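Local atomic coordinates of DUF574 domain-containing protein (Thermobifida fusca, PDB entry 2QE6), a protein that binds S-adenosylmethionine and is probably a methyltransferase whose methyl acceptor is unknown. Residues A[169-172]-A[173-176]; A[225-228]-A[229-233]. The protein carries 1 engineered substitution. One frame throughout, in Å; residues are numbered along the deposited sequence.

Contact 1. Residues A[169-172]-A[173-176]; sequences YLSP and DVVD. With SAM (S-adenosylmethionine), chain F.
Ser171 OG and Asp173 OD1 are only 2.4 Å apart, so short for a serine–carboxylate hydrogen bond that the exact length is doubtful; OG is the donor to OD1. The pair lies where the loop after strand 160-163 turns into helix 175-185 of a class I, Rossmann-like methyltransferase fold. Ser171 holds OG in the cleft between its own backbone N and carbonyl carbon (chi1 58°), while the Asp173 carboxylate comes back towards the serine, OD1 being the atom that meets OG. The methyl CG2 of Val174 lies alongside the same hydroxyl oxygen.

The carbonyl of Ser171 starts the helical winding by accepting two backbone N-H groups. Val175 N, at 2.9 Å from the oxygen, lies almost in line with the carbonyl (C=O...N angle 175°), though its N-H meets the oxygen at a bend. Val174 N, at 3.2 Å, stands instead well above the carbonyl plane, 58° out of it. One residue on, a water takes the place of the direct i to i+4 bond, donating to Pro172 O at 2.8 Å and accepting from Asp176 N at 2.9 Å. Leu170, which is buried, packs its CB on Val175 CG2 at 4.0 Å, and the leucine side chain also touches Val178 and Val179 further along the helix.

Two residues before Ser171, Tyr169 belongs to the S-adenosylmethionine pocket. Its CB lies 3.9 Å from N7 of the adenine, and its ring meets the ribose end obliquely, where Tyr169 CE2 comes within 3.6 Å of C5' of the cofactor.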
ATOM      1  N   TYR A 169      -7.197  -4.612   4.442  1.00 39.61           N
ATOM      2  CA  TYR A 169      -8.433  -3.827   4.614  1.00 37.58           C
ATOM      3  C   TYR A 169      -9.557  -4.308   3.697  1.00 39.19           C
ATOM      4  O   TYR A 169     -10.634  -3.691   3.678  1.00 39.34           O
ATOM      5  CB  TYR A 169      -8.159  -2.311   4.399  1.00 41.39           C
ATOM      6  CG  TYR A 169      -7.127  -1.788   5.367  1.00 34.58           C
ATOM      7  CD1 TYR A 169      -7.323  -1.880   6.748  1.00 40.02           C
ATOM      8  CD2 TYR A 169      -5.931  -1.284   4.910  1.00 37.11           C
ATOM      9  CE1 TYR A 169      -6.343  -1.476   7.647  1.00 31.60           C
ATOM     10  CE2 TYR A 169      -4.960  -0.865   5.780  1.00 35.88           C
ATOM     11  CZ  TYR A 169      -5.172  -0.938   7.145  1.00 46.87           C
ATOM     12  OH  TYR A 169      -4.171  -0.515   7.971  1.00 40.01           O
ATOM     13  N   LEU A 170      -9.306  -5.382   2.925  1.00 37.10           N
ATOM     14  CA  LEU A 170     -10.320  -5.971   2.038  1.00 35.63           C
ATOM     15  C   LEU A 170     -10.873  -7.206   2.718  1.00 33.74           C
ATOM     16  O   LEU A 170     -10.149  -8.143   2.984  1.00 35.64           O
ATOM     17  CB  LEU A 170      -9.747  -6.345   0.652  1.00 37.55           C
ATOM     18  CG  LEU A 170      -9.164  -5.189  -0.203  1.00 37.27           C
ATOM     19  CD1 LEU A 170      -8.589  -5.672  -1.549  1.00 38.87           C
ATOM     20  CD2 LEU A 170     -10.207  -4.121  -0.434  1.00 32.80           C
ATOM     21  N   SER A 171     -12.167  -7.218   2.947  1.00 35.71           N
ATOM     22  CA  SER A 171     -12.782  -8.314   3.696  1.00 36.00           C
ATOM     23  C   SER A 171     -12.858  -9.545   2.851  1.00 36.06           C
ATOM     24  O   SER A 171     -12.796  -9.456   1.618  1.00 35.01           O
ATOM     25  CB  SER A 171     -14.198  -7.933   4.169  1.00 36.84           C
ATOM     26  OG  SER A 171     -15.036  -7.597   3.095  1.00 44.73           O
ATOM     27  N   PRO A 172     -13.022 -10.711   3.503  1.00 39.25           N
ATOM     28  CA  PRO A 172     -13.254 -11.934   2.797  1.00 37.08           C
ATOM     29  C   PRO A 172     -14.398 -11.884   1.774  1.00 40.41           C
ATOM     30  O   PRO A 172     -14.351 -12.602   0.777  1.00 39.39           O
ATOM     31  CB  PRO A 172     -13.620 -12.913   3.927  1.00 38.15           C
ATOM     32  CG  PRO A 172     -12.857 -12.468   5.031  1.00 40.42           C
ATOM     33  CD  PRO A 172     -12.924 -10.961   4.956  1.00 37.87           C
ATOM     34  N   ASP A 173     -15.432 -11.089   2.027  1.00 41.51           N
ATOM     35  CA  ASP A 173     -16.574 -11.098   1.104  1.00 41.03           C
ATOM     36  C   ASP A 173     -16.373 -10.264  -0.155  1.00 38.74           C
ATOM     37  O   ASP A 173     -17.054 -10.492  -1.136  1.00 38.98           O
ATOM     38  CB  ASP A 173     -17.917 -10.814   1.789  1.00 45.89           C
ATOM     39  CG  ASP A 173     -17.918  -9.602   2.660  1.00 57.55           C
ATOM     40  OD1 ASP A 173     -17.137  -8.661   2.434  1.00 76.56           O
ATOM     41  OD2 ASP A 173     -18.743  -9.598   3.600  1.00 79.69           O
ATOM     42  N   VAL A 174     -15.404  -9.355  -0.157  1.00 35.91           N
ATOM     43  CA  VAL A 174     -15.154  -8.541  -1.337  1.00 36.27           C
ATOM     44  C   VAL A 174     -13.794  -8.805  -2.008  1.00 35.62           C
ATOM     45  O   VAL A 174     -13.642  -8.461  -3.166  1.00 36.79           O
ATOM     46  CB  VAL A 174     -15.257  -7.048  -1.036  1.00 37.88           C
ATOM     47  CG1 VAL A 174     -16.570  -6.728  -0.345  1.00 40.04           C
ATOM     48  CG2 VAL A 174     -14.027  -6.565  -0.267  1.00 37.64           C
ATOM     49  N   VAL A 175     -12.829  -9.416  -1.305  1.00 33.99           N
ATOM     50  CA  VAL A 175     -11.441  -9.453  -1.790  1.00 35.08           C
ATOM     51  C   VAL A 175     -11.274 -10.102  -3.180  1.00 36.51           C
ATOM     52  O   VAL A 175     -10.572  -9.555  -4.044  1.00 35.23           O
ATOM     53  CB  VAL A 175     -10.483 -10.101  -0.761  1.00 33.20           C
ATOM     54  CG1 VAL A 175     -10.786 -11.638  -0.591  1.00 30.99           C
ATOM     55  CG2 VAL A 175      -9.029  -9.846  -1.159  1.00 34.95           C
ATOM     56  N   ASP A 176     -11.942 -11.236  -3.423  1.00 35.56           N
ATOM     57  CA  ASP A 176     -11.725 -11.985  -4.677  1.00 37.08           C
ATOM     58  C   ASP A 176     -12.122 -11.146  -5.885  1.00 39.87           C
ATOM     59  O   ASP A 176     -11.334 -10.994  -6.808  1.00 38.67           O
ATOM     60  CB  ASP A 176     -12.461 -13.324  -4.706  1.00 40.54           C
ATOM     61  CG  ASP A 176     -11.847 -14.358  -3.761  1.00 42.14           C
ATOM     62  OD1 ASP A 176     -10.696 -14.196  -3.293  1.00 42.04           O
ATOM     63  OD2 ASP A 176     -12.522 -15.353  -3.468  1.00 51.51           O
TER
HETATM   64  N   SAM F 400      -0.103   2.103   0.795  1.00 28.40           N
HETATM   65  CA  SAM F 400       0.582   2.874   1.906  1.00 30.21           C
HETATM   66  C   SAM F 400       1.755   2.070   2.421  1.00 31.01           C
HETATM   67  O   SAM F 400       2.717   2.635   2.931  1.00 31.59           O
HETATM   68  OXT SAM F 400       1.738   0.833   2.358  1.00 28.67           O
HETATM   69  CB  SAM F 400      -0.285   3.219   3.132  1.00 27.39           C
HETATM   70  CG  SAM F 400      -0.808   2.025   3.946  1.00 28.67           C
HETATM   71  SD  SAM F 400      -1.998   2.425   5.269  1.00 14.44           S
HETATM   72  CE  SAM F 400      -1.999   4.214   4.997  1.00 42.41           C
HETATM   73  C5' SAM F 400      -3.481   2.020   4.324  1.00 31.89           C
HETATM   74  C4' SAM F 400      -4.120   3.042   3.375  1.00 30.30           C
HETATM   75  O4' SAM F 400      -5.128   2.396   2.592  1.00 27.71           O
HETATM   76  C3' SAM F 400      -4.832   4.202   4.089  1.00 32.41           C
HETATM   77  O3' SAM F 400      -4.398   5.456   3.593  1.00 30.91           O
HETATM   78  C2' SAM F 400      -6.322   3.995   3.867  1.00 33.81           C
HETATM   79  O2' SAM F 400      -7.112   5.190   3.918  1.00 31.21           O
HETATM   80  C1' SAM F 400      -6.277   3.255   2.535  1.00 29.72           C
HETATM   81  N9  SAM F 400      -7.499   2.471   2.347  1.00 29.41           N
HETATM   82  C8  SAM F 400      -7.985   1.402   3.099  1.00 33.38           C
HETATM   83  N7  SAM F 400      -9.151   0.981   2.543  1.00 31.49           N
HETATM   84  C5  SAM F 400      -9.393   1.761   1.442  1.00 32.06           C
HETATM   85  C6  SAM F 400     -10.431   1.744   0.497  1.00 23.54           C
HETATM   86  N6  SAM F 400     -11.445   0.845   0.630  1.00 27.93           N
HETATM   87  N1  SAM F 400     -10.379   2.676  -0.525  1.00 31.12           N
HETATM   88  C2  SAM F 400      -9.330   3.612  -0.638  1.00 26.56           C
HETATM   89  N3  SAM F 400      -8.307   3.632   0.306  1.00 27.77           N
HETATM   90  C4  SAM F 400      -8.355   2.702   1.314  1.00 34.31           C
HETATM   91  O   HOH W   1     -14.040 -12.670  -1.958  1.00 24.88           O

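Contact 2. Residues A[225-228]-A[229-233]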
ATOM      1  N   GLU A 225      -0.403 -18.398   2.121  1.00 37.20           N
ATOM      2  CA  GLU A 225      -1.059 -19.026   0.992  1.00 38.50           C
ATOM      3  C   GLU A 225      -2.260 -18.198   0.524  1.00 38.09           C
ATOM      4  O   GLU A 225      -2.518 -18.091  -0.672  1.00 37.42           O
ATOM      5  CB  GLU A 225      -1.516 -20.420   1.387  1.00 40.53           C
ATOM      6  CG  GLU A 225      -0.357 -21.405   1.763  1.00 51.42           C
ATOM      7  CD  GLU A 225       0.450 -21.111   3.089  1.00 61.11           C
ATOM      8  OE1 GLU A 225      -0.056 -20.517   4.085  1.00 42.70           O
ATOM      9  OE2 GLU A 225       1.645 -21.509   3.123  1.00 62.70           O
ATOM     10  N   GLU A 226      -3.010 -17.626   1.469  1.00 37.13           N
ATOM     11  CA  GLU A 226      -4.143 -16.742   1.144  1.00 36.62           C
ATOM     12  C   GLU A 226      -3.693 -15.437   0.470  1.00 33.78           C
ATOM     13  O   GLU A 226      -4.351 -14.948  -0.452  1.00 36.81           O
ATOM     14  CB  GLU A 226      -4.989 -16.470   2.383  1.00 38.84           C
ATOM     15  CG  GLU A 226      -5.872 -17.653   2.728  1.00 40.17           C
ATOM     16  CD  GLU A 226      -6.963 -17.865   1.659  1.00 61.48           C
ATOM     17  OE1 GLU A 226      -7.817 -16.940   1.538  1.00 64.71           O
ATOM     18  OE2 GLU A 226      -6.947 -18.923   0.933  1.00 58.51           O
ATOM     19  N   ILE A 227      -2.544 -14.920   0.875  1.00 33.74           N
ATOM     20  CA  ILE A 227      -1.962 -13.766   0.197  1.00 33.61           C
ATOM     21  C   ILE A 227      -1.580 -14.153  -1.241  1.00 34.45           C
ATOM     22  O   ILE A 227      -1.973 -13.467  -2.200  1.00 37.37           O
ATOM     23  CB  ILE A 227      -0.737 -13.201   0.971  1.00 35.91           C
ATOM     24  CG1 ILE A 227      -1.191 -12.668   2.333  1.00 38.22           C
ATOM     25  CG2 ILE A 227      -0.042 -12.156   0.150  1.00 30.29           C
ATOM     26  CD1 ILE A 227      -0.091 -12.351   3.330  1.00 31.00           C
ATOM     27  N   GLU A 228      -0.834 -15.252  -1.385  1.00 36.34           N
ATOM     28  CA  GLU A 228      -0.371 -15.706  -2.700  1.00 39.89           C
ATOM     29  C   GLU A 228      -1.537 -15.908  -3.638  1.00 38.72           C
ATOM     30  O   GLU A 228      -1.461 -15.569  -4.803  1.00 34.38           O
ATOM     31  CB  GLU A 228       0.388 -17.022  -2.622  1.00 38.47           C
ATOM     32  CG  GLU A 228       1.745 -16.974  -1.911  1.00 49.05           C
ATOM     33  CD  GLU A 228       2.403 -18.373  -1.800  1.00 54.27           C
ATOM     34  OE1 GLU A 228       2.155 -19.184  -2.734  1.00 65.46           O
ATOM     35  OE2 GLU A 228       3.145 -18.633  -0.808  1.00 66.28           O
ATOM     36  N   ARG A 229      -2.620 -16.444  -3.105  1.00 37.86           N
ATOM     37  CA  ARG A 229      -3.809 -16.707  -3.885  1.00 39.49           C
ATOM     38  C   ARG A 229      -4.365 -15.469  -4.560  1.00 37.48           C
ATOM     39  O   ARG A 229      -4.974 -15.566  -5.627  1.00 36.36           O
ATOM     40  CB  ARG A 229      -4.868 -17.303  -2.983  1.00 37.38           C
ATOM     41  CG  ARG A 229      -6.095 -17.809  -3.661  1.00 46.01           C
ATOM     42  CD  ARG A 229      -7.028 -18.463  -2.634  1.00 47.90           C
ATOM     43  NE  ARG A 229      -8.374 -18.333  -3.152  1.00 60.00           N
ATOM     44  CZ  ARG A 229      -9.245 -17.385  -2.809  1.00 64.26           C
ATOM     45  NH1 ARG A 229      -8.960 -16.488  -1.879  1.00 72.19           N
ATOM     46  NH2 ARG A 229     -10.440 -17.368  -3.384  1.00 65.58           N
ATOM     47  N   GLN A 230      -4.199 -14.317  -3.938  1.00 35.11           N
ATOM     48  CA  GLN A 230      -4.755 -13.064  -4.481  1.00 36.74           C
ATOM     49  C   GLN A 230      -3.928 -12.518  -5.635  1.00 36.11           C
ATOM     50  O   GLN A 230      -4.312 -11.555  -6.293  1.00 38.41           O
ATOM     51  CB  GLN A 230      -4.930 -12.024  -3.376  1.00 37.18           C
ATOM     52  CG  GLN A 230      -6.043 -12.405  -2.379  1.00 34.94           C
ATOM     53  CD  GLN A 230      -7.354 -12.588  -3.025  1.00 39.63           C
ATOM     54  OE1 GLN A 230      -7.672 -11.906  -4.007  1.00 38.37           O
ATOM     55  NE2 GLN A 230      -8.157 -13.551  -2.504  1.00 30.64           N
ATOM     56  N   PHE A 231      -2.800 -13.170  -5.900  1.00 37.01           N
ATOM     57  CA  PHE A 231      -2.039 -12.929  -7.122  1.00 37.89           C
ATOM     58  C   PHE A 231      -2.613 -13.729  -8.326  1.00 38.26           C
ATOM     59  O   PHE A 231      -2.158 -13.557  -9.437  1.00 37.13           O
ATOM     60  CB  PHE A 231      -0.556 -13.231  -6.882  1.00 38.62           C
ATOM     61  CG  PHE A 231       0.122 -12.231  -5.963  1.00 42.63           C
ATOM     62  CD1 PHE A 231       0.099 -12.401  -4.596  1.00 34.00           C
ATOM     63  CD2 PHE A 231       0.737 -11.103  -6.473  1.00 32.48           C
ATOM     64  CE1 PHE A 231       0.676 -11.468  -3.751  1.00 35.34           C
ATOM     65  CE2 PHE A 231       1.339 -10.165  -5.630  1.00 37.74           C
ATOM     66  CZ  PHE A 231       1.316 -10.351  -4.279  1.00 37.41           C
ATOM     67  N   GLY A 232      -3.612 -14.595  -8.104  1.00 38.96           N
ATOM     68  CA  GLY A 232      -4.273 -15.314  -9.215  1.00 37.75           C
ATOM     69  C   GLY A 232      -3.252 -16.057 -10.057  1.00 37.51           C
ATOM     70  O   GLY A 232      -2.349 -16.632  -9.525  1.00 39.13           O
ATOM     71  N   ASP A 233      -3.395 -15.997 -11.373  1.00 37.82           N
ATOM     72  CA  ASP A 233      -2.453 -16.572 -12.348  1.00 41.33           C
ATOM     73  C   ASP A 233      -1.175 -15.813 -12.536  1.00 37.36           C
ATOM     74  O   ASP A 233      -0.395 -16.155 -13.421  1.00 35.65           O
ATOM     75  CB  ASP A 233      -3.039 -16.505 -13.776  1.00 44.10           C
ATOM     76  CG  ASP A 233      -4.300 -17.298 -13.951  1.00 60.06           C
ATOM     77  OD1 ASP A 233      -4.540 -18.251 -13.159  1.00 64.10           O
ATOM     78  OD2 ASP A 233      -5.033 -16.960 -14.918  1.00 64.51           O
TER
HETATM   79  O   HOH W   2      -6.933 -15.040  -0.294  1.00 33.29           O
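A single water between Glu226 and Gln230 is gripped from three directions: it donates to Glu226 O at 2.6 Å and to Glu226 OE1 at 2.8 Å, and it accepts from Gln230 NE2 at 2.9 Å. Both side chains fold to meet it. Glu226 bends at its second torsion (chi2 -68°), which brings OE1 near enough for one water to bridge it to the carbonyl oxygen of the same residue, and Gln230 is bent in the same sense.

Arg229 runs extended next to Glu226, both side chains pointing the same way, with carboxylate and guanidinium planes only 15° apart. The charges nevertheless meet loosely: Glu226 OE1 to Arg229 NH1 is a long salt bridge of 3.6 Å, and the stronger partner of the arginine is Asp176, whose OD1 also takes a hydrogen bond from Gln230 NE2.

Further along, Ile227 CG2 lies 4.0 Å from Phe231 CE1, and the ring turns its edge to the carbonyl oxygens of Ile227 and Glu228. The phenylalanine also packs on strands 191-197 and 235-243, tying this end to the sheet.

Along the backbone the spacing tightens. Arg229 N still bonds four residues back, to Glu225 O at 2.9 Å, whereas Gln230 N and Phe231 N reach only three back, to Ile227 O and Glu228 O. A type I turn from Arg229 to Gly232 follows, and Gly232 leaves helical geometry with a positive phi of 55°, a common helix-terminating arrangement with glycine at the exit.

How the contacts relate
Contact 1 and contact 2 meet through the start of helix 175-185, their centres about 13 Å apart. Both oxygens of Asp176 are used: OD1 accepts a probable hydrogen bond from Gln230 NE2 at 2.7 Å, and OD2 forms a salt bridge with Arg229 NH2 at 2.9 Å. Next to these polar bonds, Val175 CG2 packs on Gln230 CD at 3.7 Å. The 169-176 run thus faces two ways, touching the cofactor through Tyr169 and the 225-233 turn through Asp176. Contact 2 itself stands back from the pocket, with the Phe231 side chain about 13 Å from S-adenosylmethionine.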